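Local coordinates for protein regulator of nonsense transcripts 2 (Homo sapiens, PDB 4CEK) that takes part in nonsense-mediated mRNA decay, here represented by the second of its three MIF4G domains, an all-helical unit that probably serves as a binding scaffold, at residues D92-L97 with L158-R163; L133-A138 with V176-P181; D140-M145 with H180-D185; D167-Y172 with T216-G221. All coordinates share one frame; numbering follows the deposited sequence.

The four contacts lie within one all-helical structure, and each joins elements that do not directly follow each other in the chain. Contact 4, with its centre about 4 Å from that of the chain, joins helix 169-179 to helix 210-225. Contacts 2 and 3 have centres about 8 Å apart; both use helix 131-144, and they share His180 and Pro181. Contact 1 brings helix 89-99 to the end of helix 148-159, about 14 Å from contact 4 between centres. Along the chain, contact 1 closes before contact 4 opens but alternates with contacts 2 and 3. Helix 169-179 serves both contacts 2 and 4, and this crossing order packs parts distant in sequence into one unit.

Contact 1 of 4, residues D92-L97 with L158-R163; sequences DLTKKL and LFIVPR
Thr94 meets the end of helix 148-159 with both branches of its side chain, and this is where the packing is close. Its methyl CG2 rests 4.0 Å from Ile160 CG2, while its hydroxyl oxygen lies by the Phe159 ring, with OG1 3.8 Å from Phe159 CD2. The side chains of Thr94 and Phe159 cross at about a right angle, and the oxygen approaches the ring obliquely. The hydroxyl's hydrogen bond goes back to Ala90 O, one turn earlier, and Phe159 in turn has a cation-pi partner in Lys215. Ile160 is the first residue to leave the helix. Its CG1 sits between the backbone N and the carbonyl carbon (chi1 62°), which leaves CG2 to face Thr94.

Toward the solvent the fit relaxes. Lys95 touches Ile160 with its backbone N, 4.2 Å from Ile160 CG2, and with the base of its side chain, where CG is 4.3 Å from Ile160 CD1. The rest of its fully extended chain carries the amine away. Helix 89-99 laid across the C-terminal end of helix 148-159 is a case of helix-to-helix-end packing in an all-helical MIF4G protein.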
loop_
_atom_site.group_PDB
_atom_site.type_symbol
_atom_site.label_atom_id
_atom_site.label_comp_id
_atom_site.label_asym_id
_atom_site.label_seq_id
_atom_site.Cartn_x
_atom_site.Cartn_y
_atom_site.Cartn_z
ATOM N N ASP A 92 3.428 -12.056 10.880
ATOM C CA ASP A 92 4.073 -13.196 11.524
ATOM C C ASP A 92 3.650 -14.516 10.865
ATOM O O ASP A 92 4.491 -15.351 10.528
ATOM C CB ASP A 92 3.734 -13.256 13.021
ATOM C CG ASP A 92 4.467 -14.406 13.746
ATOM O OD1 ASP A 92 5.675 -14.267 14.076
ATOM O OD2 ASP A 92 3.827 -15.456 13.965
ATOM N N LEU A 93 2.341 -14.693 10.727
ATOM C CA LEU A 93 1.761 -15.842 10.043
ATOM C C LEU A 93 2.275 -15.964 8.608
ATOM O O LEU A 93 2.708 -17.031 8.201
ATOM C CB LEU A 93 0.233 -15.731 10.051
ATOM C CG LEU A 93 -0.576 -16.762 9.270
ATOM C CD1 LEU A 93 -0.123 -18.201 9.554
ATOM C CD2 LEU A 93 -2.051 -16.556 9.613
ATOM N N THR A 94 2.237 -14.866 7.850
ATOM C CA THR A 94 2.809 -14.861 6.500
ATOM C C THR A 94 4.307 -15.238 6.472
ATOM O O THR A 94 4.736 -15.995 5.590
ATOM C CB THR A 94 2.593 -13.511 5.790
ATOM O OG1 THR A 94 1.197 -13.220 5.769
ATOM C CG2 THR A 94 3.129 -13.543 4.340
ATOM N N LYS A 95 5.087 -14.712 7.423
ATOM C CA LYS A 95 6.533 -14.969 7.482
ATOM C C LYS A 95 6.837 -16.450 7.732
ATOM O O LYS A 95 7.807 -16.993 7.177
ATOM C CB LYS A 95 7.205 -14.124 8.574
ATOM C CG LYS A 95 8.722 -14.247 8.587
ATOM C CD LYS A 95 9.366 -13.317 9.606
ATOM C CE LYS A 95 10.888 -13.461 9.599
ATOM N NZ LYS A 95 11.558 -12.616 10.634
ATOM N N LYS A 96 6.022 -17.092 8.572
ATOM C CA LYS A 96 6.187 -18.517 8.865
ATOM C C LYS A 96 5.806 -19.405 7.677
ATOM O O LYS A 96 6.414 -20.459 7.478
ATOM C CB LYS A 96 5.421 -18.902 10.142
ATOM C CG LYS A 96 6.280 -18.745 11.396
ATOM C CD LYS A 96 5.592 -18.026 12.540
ATOM C CE LYS A 96 6.568 -17.751 13.677
ATOM N NZ LYS A 96 7.757 -16.953 13.253
ATOM N N LEU A 97 4.817 -18.980 6.888
ATOM C CA LEU A 97 4.462 -19.698 5.659
ATOM C C LEU A 97 5.646 -19.657 4.667
ATOM O O LEU A 97 5.976 -20.676 4.061
ATOM C CB LEU A 97 3.164 -19.151 5.025
ATOM C CG LEU A 97 1.867 -19.321 5.848
ATOM C CD1 LEU A 97 0.619 -18.747 5.168
ATOM C CD2 LEU A 97 1.653 -20.788 6.201
ATOM N N LEU A 158 6.540 -9.036 -0.434
ATOM C CA LEU A 158 6.044 -7.660 -0.486
ATOM C C LEU A 158 5.212 -7.316 0.769
ATOM O O LEU A 158 5.370 -6.251 1.330
ATOM C CB LEU A 158 5.231 -7.442 -1.746
ATOM C CG LEU A 158 5.991 -7.667 -3.047
ATOM C CD1 LEU A 158 5.128 -7.292 -4.233
ATOM C CD2 LEU A 158 7.258 -6.824 -3.029
ATOM N N PHE A 159 4.389 -8.251 1.252
ATOM C CA PHE A 159 3.450 -7.966 2.340
ATOM C C PHE A 159 4.165 -7.819 3.687
ATOM O O PHE A 159 3.719 -7.052 4.556
ATOM C CB PHE A 159 2.379 -9.063 2.417
ATOM C CG PHE A 159 1.412 -8.901 3.562
ATOM C CD1 PHE A 159 0.316 -8.047 3.451
ATOM C CD2 PHE A 159 1.584 -9.610 4.741
ATOM C CE1 PHE A 159 -0.593 -7.907 4.492
ATOM C CE2 PHE A 159 0.683 -9.479 5.782
ATOM C CZ PHE A 159 -0.423 -8.625 5.661
ATOM N N ILE A 160 5.265 -8.547 3.881
ATOM C CA ILE A 160 6.003 -8.424 5.142
ATOM C C ILE A 160 7.086 -7.348 5.095
ATOM O O ILE A 160 8.004 -7.425 5.888
ATOM C CB ILE A 160 6.618 -9.756 5.676
ATOM C CG1 ILE A 160 7.637 -10.339 4.700
ATOM C CG2 ILE A 160 5.533 -10.779 5.990
ATOM C CD1 ILE A 160 8.251 -11.636 5.183
ATOM N N VAL A 161 6.997 -6.356 4.206
ATOM C CA VAL A 161 7.823 -5.140 4.357
ATOM C C VAL A 161 7.901 -4.753 5.835
ATOM O O VAL A 161 6.876 -4.667 6.498
ATOM C CB VAL A 161 7.278 -3.865 3.660
ATOM C CG1 VAL A 161 8.113 -3.489 2.468
ATOM C CG2 VAL A 161 5.806 -3.969 3.301
ATOM N N PRO A 162 9.110 -4.529 6.360
ATOM C CA PRO A 162 9.184 -4.049 7.754
ATOM C C PRO A 162 8.693 -2.583 7.945
ATOM O O PRO A 162 8.873 -1.734 7.055
ATOM C CB PRO A 162 10.664 -4.180 8.078
ATOM C CG PRO A 162 11.353 -4.064 6.757
ATOM C CD PRO A 162 10.441 -4.704 5.753
ATOM N N ARG A 163 8.076 -2.300 9.097
ATOM C CA ARG A 163 7.580 -0.937 9.416
ATOM C C ARG A 163 8.673 0.141 9.399
ATOM O O ARG A 163 8.394 1.311 9.163
ATOM C CB ARG A 163 6.860 -0.908 10.781
ATOM C CG ARG A 163 7.764 -1.063 12.007
ATOM C CD ARG A 163 6.993 -0.952 13.325
ATOM N NE ARG A 163 7.736 -1.573 14.427
ATOM C CZ ARG A 163 7.486 -2.778 14.949
ATOM N NH1 ARG A 163 6.485 -3.543 14.511
ATOM N NH2 ARG A 163 8.248 -3.227 15.939
#

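Contact 2 of 4, residues L133-A138 with V176-P181; sequences LIDKAA and VATLHP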
loop_
_atom_site.group_PDB
_atom_site.type_symbol
_atom_site.label_atom_id
_atom_site.label_comp_id
_atom_site.label_asym_id
_atom_site.label_seq_id
_atom_site.Cartn_x
_atom_site.Cartn_y
_atom_site.Cartn_z
ATOM N N LEU A 133 16.178 0.931 -10.327
ATOM C CA LEU A 133 16.368 -0.378 -9.666
ATOM C C LEU A 133 15.067 -1.232 -9.599
ATOM O O LEU A 133 15.125 -2.439 -9.773
ATOM C CB LEU A 133 16.937 -0.232 -8.249
ATOM C CG LEU A 133 18.449 -0.075 -7.959
ATOM C CD1 LEU A 133 18.610 0.097 -6.440
ATOM C CD2 LEU A 133 19.308 -1.259 -8.451
ATOM N N ILE A 134 13.907 -0.621 -9.333
ATOM C CA ILE A 134 12.683 -1.418 -9.068
ATOM C C ILE A 134 12.101 -1.907 -10.401
ATOM O O ILE A 134 11.588 -3.017 -10.471
ATOM C CB ILE A 134 11.626 -0.671 -8.177
ATOM C CG1 ILE A 134 10.673 -1.656 -7.481
ATOM C CG2 ILE A 134 10.810 0.310 -8.995
ATOM C CD1 ILE A 134 11.295 -2.479 -6.363
ATOM N N ASP A 135 12.215 -1.093 -11.450
ATOM C CA ASP A 135 11.852 -1.517 -12.812
ATOM C C ASP A 135 12.724 -2.693 -13.303
ATOM O O ASP A 135 12.220 -3.623 -13.924
ATOM C CB ASP A 135 11.927 -0.330 -13.790
ATOM C CG ASP A 135 10.775 0.707 -13.582
ATOM O OD1 ASP A 135 9.885 0.454 -12.748
ATOM O OD2 ASP A 135 10.752 1.770 -14.261
ATOM N N LYS A 136 14.018 -2.671 -13.000
ATOM C CA LYS A 136 14.906 -3.804 -13.329
ATOM C C LYS A 136 14.451 -5.088 -12.655
ATOM O O LYS A 136 14.431 -6.163 -13.274
ATOM C CB LYS A 136 16.365 -3.515 -12.940
ATOM C CG LYS A 136 17.141 -2.759 -14.008
ATOM C CD LYS A 136 18.479 -2.215 -13.492
ATOM C CE LYS A 136 19.197 -1.360 -14.541
ATOM N NZ LYS A 136 19.693 -0.063 -13.990
ATOM N N ALA A 137 14.101 -4.969 -11.382
ATOM C CA ALA A 137 13.621 -6.104 -10.595
ATOM C C ALA A 137 12.391 -6.747 -11.246
ATOM O O ALA A 137 12.259 -7.983 -11.283
ATOM C CB ALA A 137 13.319 -5.660 -9.165
ATOM N N ALA A 138 11.502 -5.902 -11.757
ATOM C CA ALA A 138 10.338 -6.350 -12.487
ATOM C C ALA A 138 10.715 -7.106 -13.773
ATOM O O ALA A 138 10.099 -8.122 -14.094
ATOM C CB ALA A 138 9.435 -5.173 -12.820
ATOM N N VAL A 176 4.379 -3.913 -8.221
ATOM C CA VAL A 176 3.099 -4.575 -8.349
ATOM C C VAL A 176 2.341 -4.042 -9.555
ATOM O O VAL A 176 1.819 -4.814 -10.341
ATOM C CB VAL A 176 2.263 -4.440 -7.071
ATOM C CG1 VAL A 176 0.821 -4.853 -7.342
ATOM C CG2 VAL A 176 2.886 -5.265 -5.939
ATOM N N ALA A 177 2.312 -2.727 -9.729
ATOM C CA ALA A 177 1.536 -2.143 -10.819
ATOM C C ALA A 177 2.201 -2.398 -12.171
ATOM O O ALA A 177 1.543 -2.405 -13.219
ATOM C CB ALA A 177 1.354 -0.659 -10.594
ATOM N N THR A 178 3.510 -2.560 -12.151
ATOM C CA THR A 178 4.267 -2.808 -13.378
ATOM C C THR A 178 4.079 -4.273 -13.856
ATOM O O THR A 178 4.005 -4.541 -15.041
ATOM C CB THR A 178 5.761 -2.496 -13.171
ATOM O OG1 THR A 178 5.918 -1.105 -12.836
ATOM C CG2 THR A 178 6.532 -2.791 -14.426
ATOM N N LEU A 179 3.988 -5.195 -12.908
ATOM C CA LEU A 179 3.704 -6.578 -13.184
ATOM C C LEU A 179 2.250 -6.851 -13.588
ATOM O O LEU A 179 1.975 -7.797 -14.319
ATOM C CB LEU A 179 4.079 -7.425 -11.958
ATOM C CG LEU A 179 5.587 -7.445 -11.672
ATOM C CD1 LEU A 179 5.912 -8.267 -10.427
ATOM C CD2 LEU A 179 6.313 -7.994 -12.888
ATOM N N HIS A 180 1.325 -6.020 -13.141
ATOM C CA HIS A 180 -0.107 -6.343 -13.211
ATOM C C HIS A 180 -0.643 -6.660 -14.587
ATOM O O HIS A 180 -1.470 -7.567 -14.738
ATOM C CB HIS A 180 -0.910 -5.200 -12.590
ATOM C CG HIS A 180 -2.399 -5.352 -12.715
ATOM N ND1 HIS A 180 -3.099 -6.256 -12.003
ATOM C CD2 HIS A 180 -3.319 -4.671 -13.503
ATOM C CE1 HIS A 180 -4.401 -6.147 -12.302
ATOM N NE2 HIS A 180 -4.537 -5.178 -13.224
ATOM N N PRO A 181 -0.203 -5.916 -15.614
ATOM C CA PRO A 181 -0.740 -6.181 -16.948
ATOM C C PRO A 181 -0.382 -7.557 -17.548
ATOM O O PRO A 181 -1.005 -7.951 -18.531
ATOM C CB PRO A 181 -0.134 -5.041 -17.792
ATOM C CG PRO A 181 0.089 -3.940 -16.796
ATOM C CD PRO A 181 0.631 -4.698 -15.615
#
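Thr178 OG1 hydrogen-bonds to Arg174 O, one turn earlier in its own helix, and the same arginine reaches over to helix 131-144, where its NH2 forms a salt bridge with Asp135 OD2. One residue therefore serves both sides of the contact, its carbonyl taking up the threonine hydroxyl and its guanidinium meeting the carboxylate. Asp135 and Thr178 themselves face each other across the contact, but Asp135 OD1 and Thr178 OG1, at 4.3 Å, are too far apart for a hydrogen bond.

Apolar atoms do the rest of the work. With OG1 beside the backbone N (chi1 -61°), Thr178 turns its hydroxyl back along its own helix and presents its methyl to the partner, where CG2 lies 4.1 Å from Ala138 CB. Leu179 comes in next to it, reaching across with one branch: CD2 is 4.2 Å from Ala138 CB and 4.0 Å from Ala138 O. The small Ala138 is consistent with the close approach of the backbones, its CA being 6.7 Å from that of Leu179. All four touching residues are buried, so placing the polar ends on Arg174 spares them the cost of being enclosed without partners.

Around this pair, Ala138 also leans on Leu175 of helix 169-179, and Leu179 packs on Leu154, so that helix 169-179 touches helix 148-159 as well as helix 131-144.

Contact 3 of 4, residues D140-M145 with H180-D185; sequences DFCMNM and HPCMSD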
loop_
_atom_site.group_PDB
_atom_site.type_symbol
_atom_site.label_atom_id
_atom_site.label_comp_id
_atom_site.label_asym_id
_atom_site.label_seq_id
_atom_site.Cartn_x
_atom_site.Cartn_y
_atom_site.Cartn_z
ATOM N N ASP A 140 13.594 -8.624 -14.425
ATOM C CA ASP A 140 14.266 -9.835 -13.968
ATOM C C ASP A 140 13.262 -10.913 -13.540
ATOM O O ASP A 140 13.386 -12.080 -13.913
ATOM C CB ASP A 140 15.234 -9.481 -12.819
ATOM C CG ASP A 140 16.061 -10.653 -12.347
ATOM O OD1 ASP A 140 16.141 -11.664 -13.082
ATOM O OD2 ASP A 140 16.656 -10.568 -11.237
ATOM N N PHE A 141 12.271 -10.525 -12.748
ATOM C CA PHE A 141 11.279 -11.480 -12.250
ATOM C C PHE A 141 10.422 -12.013 -13.400
ATOM O O PHE A 141 10.163 -13.203 -13.514
ATOM C CB PHE A 141 10.376 -10.816 -11.201
ATOM C CG PHE A 141 9.453 -11.768 -10.548
ATOM C CD1 PHE A 141 8.241 -12.048 -11.120
ATOM C CD2 PHE A 141 9.839 -12.460 -9.414
ATOM C CE1 PHE A 141 7.384 -12.988 -10.550
ATOM C CE2 PHE A 141 8.994 -13.404 -8.842
ATOM C CZ PHE A 141 7.751 -13.656 -9.414
ATOM N N CYS A 142 9.992 -11.105 -14.253
ATOM C CA CYS A 142 9.078 -11.425 -15.336
ATOM C C CYS A 142 9.700 -12.390 -16.381
ATOM O O CYS A 142 8.986 -13.106 -17.078
ATOM C CB CYS A 142 8.628 -10.118 -15.995
ATOM S SG CYS A 142 7.041 -10.202 -16.819
ATOM N N MET A 143 11.026 -12.420 -16.455
ATOM C CA MET A 143 11.735 -13.150 -17.492
ATOM C C MET A 143 12.428 -14.422 -17.037
ATOM O O MET A 143 12.665 -15.294 -17.865
ATOM C CB MET A 143 12.791 -12.249 -18.113
ATOM C CG MET A 143 12.220 -11.249 -19.099
ATOM S SD MET A 143 13.194 -11.250 -20.600
ATOM C CE MET A 143 13.115 -12.975 -21.118
ATOM N N ASN A 144 12.780 -14.528 -15.754
ATOM C CA ASN A 144 13.530 -15.688 -15.262
ATOM C C ASN A 144 12.867 -16.474 -14.141
ATOM O O ASN A 144 13.358 -17.554 -13.762
ATOM C CB ASN A 144 14.912 -15.231 -14.799
ATOM C CG ASN A 144 15.540 -14.247 -15.764
ATOM O OD1 ASN A 144 15.394 -14.383 -16.973
ATOM N ND2 ASN A 144 16.213 -13.243 -15.239
ATOM N N MET A 145 11.767 -15.954 -13.594
ATOM C CA MET A 145 11.263 -16.473 -12.307
ATOM C C MET A 145 9.765 -16.649 -12.227
ATOM O O MET A 145 9.278 -17.164 -11.237
ATOM C CB MET A 145 11.677 -15.558 -11.150
ATOM C CG MET A 145 13.098 -15.050 -11.233
ATOM S SD MET A 145 13.471 -13.890 -9.923
ATOM C CE MET A 145 13.291 -14.983 -8.543
ATOM N N HIS A 180 1.325 -6.020 -13.141
ATOM C CA HIS A 180 -0.107 -6.343 -13.211
ATOM C C HIS A 180 -0.643 -6.660 -14.587
ATOM O O HIS A 180 -1.470 -7.567 -14.738
ATOM C CB HIS A 180 -0.910 -5.200 -12.590
ATOM C CG HIS A 180 -2.399 -5.352 -12.715
ATOM N ND1 HIS A 180 -3.099 -6.256 -12.003
ATOM C CD2 HIS A 180 -3.319 -4.671 -13.503
ATOM C CE1 HIS A 180 -4.401 -6.147 -12.302
ATOM N NE2 HIS A 180 -4.537 -5.178 -13.224
ATOM N N PRO A 181 -0.203 -5.916 -15.614
ATOM C CA PRO A 181 -0.740 -6.181 -16.948
ATOM C C PRO A 181 -0.382 -7.557 -17.548
ATOM O O PRO A 181 -1.005 -7.951 -18.531
ATOM C CB PRO A 181 -0.134 -5.041 -17.792
ATOM C CG PRO A 181 0.089 -3.940 -16.796
ATOM C CD PRO A 181 0.631 -4.698 -15.615
ATOM N N CYS A 182 0.575 -8.282 -16.975
ATOM C CA CYS A 182 0.895 -9.603 -17.462
ATOM C C CYS A 182 1.026 -10.694 -16.389
ATOM O O CYS A 182 1.458 -11.793 -16.681
ATOM C CB CYS A 182 2.166 -9.515 -18.278
ATOM S SG CYS A 182 3.597 -9.276 -17.248
ATOM N N MET A 183 0.660 -10.378 -15.152
ATOM C CA MET A 183 0.394 -11.353 -14.080
ATOM C C MET A 183 -0.409 -10.604 -12.991
ATOM O O MET A 183 0.067 -10.308 -11.888
ATOM C CB MET A 183 1.677 -11.930 -13.493
ATOM C CG MET A 183 2.653 -10.908 -12.950
ATOM S SD MET A 183 4.105 -11.682 -12.233
ATOM C CE MET A 183 4.917 -12.044 -13.812
ATOM N N SER A 184 -1.632 -10.263 -13.332
ATOM C CA SER A 184 -2.492 -9.522 -12.431
ATOM C C SER A 184 -2.563 -10.100 -10.992
ATOM O O SER A 184 -2.682 -9.318 -10.060
ATOM C CB SER A 184 -3.898 -9.408 -13.053
ATOM O OG SER A 184 -4.570 -10.646 -13.027
ATOM N N ASP A 185 -2.488 -11.443 -10.831
ATOM C CA ASP A 185 -2.675 -12.134 -9.508
ATOM C C ASP A 185 -1.747 -11.689 -8.364
ATOM O O ASP A 185 -2.001 -11.933 -7.189
ATOM C CB ASP A 185 -2.539 -13.633 -9.676
ATOM C CG ASP A 185 -1.231 -14.015 -10.321
ATOM O OD1 ASP A 185 -0.821 -13.295 -11.272
ATOM O OD2 ASP A 185 -0.626 -15.028 -9.881
#
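Cys142, near the end of helix 131-144, comes closest in backbone to Cys182, in the loop between helix 169-179 and helix 185-203, with their CA atoms 8.6 Å apart. Side chains must bridge such a gap, and they do so partly through a Met-aromatic contact. Met183 SD approaches the Phe141 ring at its edge, 5.1 Å from the centroid and 75° off the ring normal, and touches Phe141 CE1 at 3.9 Å. Met145 CB lies above one face of the same ring, toward the rim, while the phenylalanine side chain also packs on Leu154 of helix 148-159.

Sulfur recurs on the other flank. Cys142 SG and Cys182 SG lie 3.6 Å apart, a van der Waals contact far too long for a disulfide, so the loop is not covalently tied to the helix here.

The methionine of the loop lies between the phenylalanine and the cysteine of the helix. The chain of Met183 is extended at chi2 and bends at chi3 (78°), which brings Met183 CE to 4.1 Å from Cys142 SG and 4.2 Å from Phe141 CE1.

Contact 4 of 4, residues D167-Y172 with T216-G221; sequences DLLPFY and TVRFIG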
loop_
_atom_site.group_PDB
_atom_site.type_symbol
_atom_site.label_atom_id
_atom_site.label_comp_id
_atom_site.label_asym_id
_atom_site.label_seq_id
_atom_site.Cartn_x
_atom_site.Cartn_y
_atom_site.Cartn_z
ATOM N N ASP A 167 10.089 3.686 3.412
ATOM C CA ASP A 167 10.629 4.207 2.134
ATOM C C ASP A 167 10.449 3.240 0.947
ATOM O O ASP A 167 10.416 3.664 -0.211
ATOM C CB ASP A 167 12.122 4.544 2.284
ATOM C CG ASP A 167 12.970 3.331 2.709
ATOM O OD1 ASP A 167 12.645 2.678 3.737
ATOM O OD2 ASP A 167 13.973 3.028 2.017
ATOM N N LEU A 168 10.340 1.946 1.251
ATOM C CA LEU A 168 10.096 0.906 0.230
ATOM C C LEU A 168 8.676 0.905 -0.364
ATOM O O LEU A 168 8.484 0.598 -1.537
ATOM C CB LEU A 168 10.396 -0.468 0.808
ATOM C CG LEU A 168 11.863 -0.720 1.186
ATOM C CD1 LEU A 168 12.003 -2.107 1.817
ATOM C CD2 LEU A 168 12.752 -0.553 -0.029
ATOM N N LEU A 169 7.688 1.315 0.412
ATOM C CA LEU A 169 6.296 1.187 -0.043
ATOM C C LEU A 169 6.023 1.713 -1.429
ATOM O O LEU A 169 5.263 1.102 -2.165
ATOM C CB LEU A 169 5.338 1.868 0.944
ATOM C CG LEU A 169 5.357 1.256 2.342
ATOM C CD1 LEU A 169 4.382 1.966 3.281
ATOM C CD2 LEU A 169 5.127 -0.229 2.263
ATOM N N PRO A 170 6.568 2.891 -1.789
ATOM C CA PRO A 170 6.228 3.388 -3.137
ATOM C C PRO A 170 6.841 2.525 -4.249
ATOM O O PRO A 170 6.278 2.425 -5.355
ATOM C CB PRO A 170 6.876 4.790 -3.187
ATOM C CG PRO A 170 7.113 5.164 -1.769
ATOM C CD PRO A 170 7.261 3.905 -0.976
ATOM N N PHE A 171 8.010 1.957 -3.967
ATOM C CA PHE A 171 8.716 1.144 -4.964
ATOM C C PHE A 171 7.985 -0.210 -5.082
ATOM O O PHE A 171 7.626 -0.658 -6.206
ATOM C CB PHE A 171 10.209 1.055 -4.597
ATOM C CG PHE A 171 10.869 2.424 -4.506
ATOM C CD1 PHE A 171 10.992 3.230 -5.636
ATOM C CD2 PHE A 171 11.300 2.940 -3.275
ATOM C CE1 PHE A 171 11.531 4.524 -5.546
ATOM C CE2 PHE A 171 11.846 4.227 -3.178
ATOM C CZ PHE A 171 11.969 5.011 -4.312
ATOM N N TYR A 172 7.700 -0.807 -3.924
ATOM C CA TYR A 172 6.899 -2.004 -3.875
ATOM C C TYR A 172 5.561 -1.863 -4.588
ATOM O O TYR A 172 5.171 -2.747 -5.342
ATOM C CB TYR A 172 6.735 -2.462 -2.455
ATOM C CG TYR A 172 7.975 -3.123 -1.908
ATOM C CD1 TYR A 172 9.223 -3.021 -2.555
ATOM C CD2 TYR A 172 7.911 -3.853 -0.735
ATOM C CE1 TYR A 172 10.354 -3.653 -2.040
ATOM C CE2 TYR A 172 9.023 -4.478 -0.211
ATOM C CZ TYR A 172 10.244 -4.389 -0.856
ATOM O OH TYR A 172 11.333 -5.040 -0.285
ATOM N N THR A 216 0.272 -0.537 7.115
ATOM C CA THR A 216 -0.793 -1.110 6.297
ATOM C C THR A 216 -1.483 -0.014 5.507
ATOM O O THR A 216 -1.674 -0.147 4.309
ATOM C CB THR A 216 -1.848 -1.852 7.133
ATOM O OG1 THR A 216 -1.269 -3.000 7.750
ATOM C CG2 THR A 216 -2.990 -2.300 6.271
ATOM N N VAL A 217 -1.856 1.070 6.188
ATOM C CA VAL A 217 -2.619 2.144 5.566
ATOM C C VAL A 217 -1.773 2.888 4.557
ATOM O O VAL A 217 -2.286 3.248 3.506
ATOM C CB VAL A 217 -3.229 3.112 6.622
ATOM C CG1 VAL A 217 -3.425 4.495 6.039
ATOM C CG2 VAL A 217 -4.553 2.578 7.137
ATOM N N ARG A 218 -0.482 3.083 4.820
ATOM C CA ARG A 218 0.402 3.699 3.802
ATOM C C ARG A 218 0.535 2.857 2.524
ATOM O O ARG A 218 0.519 3.408 1.416
ATOM C CB ARG A 218 1.808 3.975 4.352
ATOM C CG ARG A 218 1.869 5.125 5.354
ATOM C CD ARG A 218 3.301 5.498 5.681
ATOM N NE ARG A 218 3.451 5.875 7.087
ATOM C CZ ARG A 218 3.438 7.125 7.561
ATOM N NH1 ARG A 218 3.274 8.169 6.743
ATOM N NH2 ARG A 218 3.578 7.330 8.870
ATOM N N PHE A 219 0.637 1.537 2.687
ATOM C CA PHE A 219 0.756 0.609 1.547
ATOM C C PHE A 219 -0.507 0.692 0.704
ATOM O O PHE A 219 -0.419 0.904 -0.471
ATOM C CB PHE A 219 1.017 -0.832 2.035
ATOM C CG PHE A 219 1.869 -1.682 1.099
ATOM C CD1 PHE A 219 2.061 -1.342 -0.259
ATOM C CD2 PHE A 219 2.509 -2.841 1.590
ATOM C CE1 PHE A 219 2.841 -2.125 -1.096
ATOM C CE2 PHE A 219 3.276 -3.643 0.735
ATOM C CZ PHE A 219 3.446 -3.281 -0.606
ATOM N N ILE A 220 -1.680 0.693 1.327
ATOM C CA ILE A 220 -2.920 0.895 0.583
ATOM C C ILE A 220 -2.931 2.231 -0.169
ATOM O O ILE A 220 -3.427 2.350 -1.337
ATOM C CB ILE A 220 -4.154 0.798 1.511
ATOM C CG1 ILE A 220 -4.292 -0.656 1.999
ATOM C CG2 ILE A 220 -5.381 1.266 0.763
ATOM C CD1 ILE A 220 -5.303 -0.958 3.109
ATOM N N GLY A 221 -2.362 3.255 0.469
ATOM C CA GLY A 221 -2.293 4.560 -0.179
ATOM C C GLY A 221 -1.446 4.550 -1.420
ATOM O O GLY A 221 -1.795 5.151 -2.428
#
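Neighbouring helices of the MIF4G helical stack, 169-179 and 210-225, meet here near the centre of the chain through Leu169 and Phe219, whose CA atoms are only 5.8 Å apart. Leu169 divides its two methyls between two partners. CD2 lies over a face of the Phe219 ring, 3.9 Å from the centroid and 19° off the normal, a CH-pi contact displaced somewhat toward the ring's rim. CD1 goes instead to the base of Arg218, and its 3.4 Å distance from Arg218 CB marks tight packing. There the leucine and arginine side chains cross at about a right angle. The arginine then runs on toward Thr255 and Thr259 of helix 247-266.

One turn beyond Leu169, Tyr172 contributes its CB, 3.9 Å from Phe219 CZ and oblique to that ring. The tyrosine ring itself is directed elsewhere and has Leu168 CB over the centre of one face, at 4.1 Å. Leu190 and Leu194 of helix 185-203 pack on Phe219 as well, as does Val161.

The closest contacts are all between carbons, so cohesion here comes from dispersion, from the weak CH-pi attraction and from the exclusion of water, while the arginine's charge is carried beyond the apolar part.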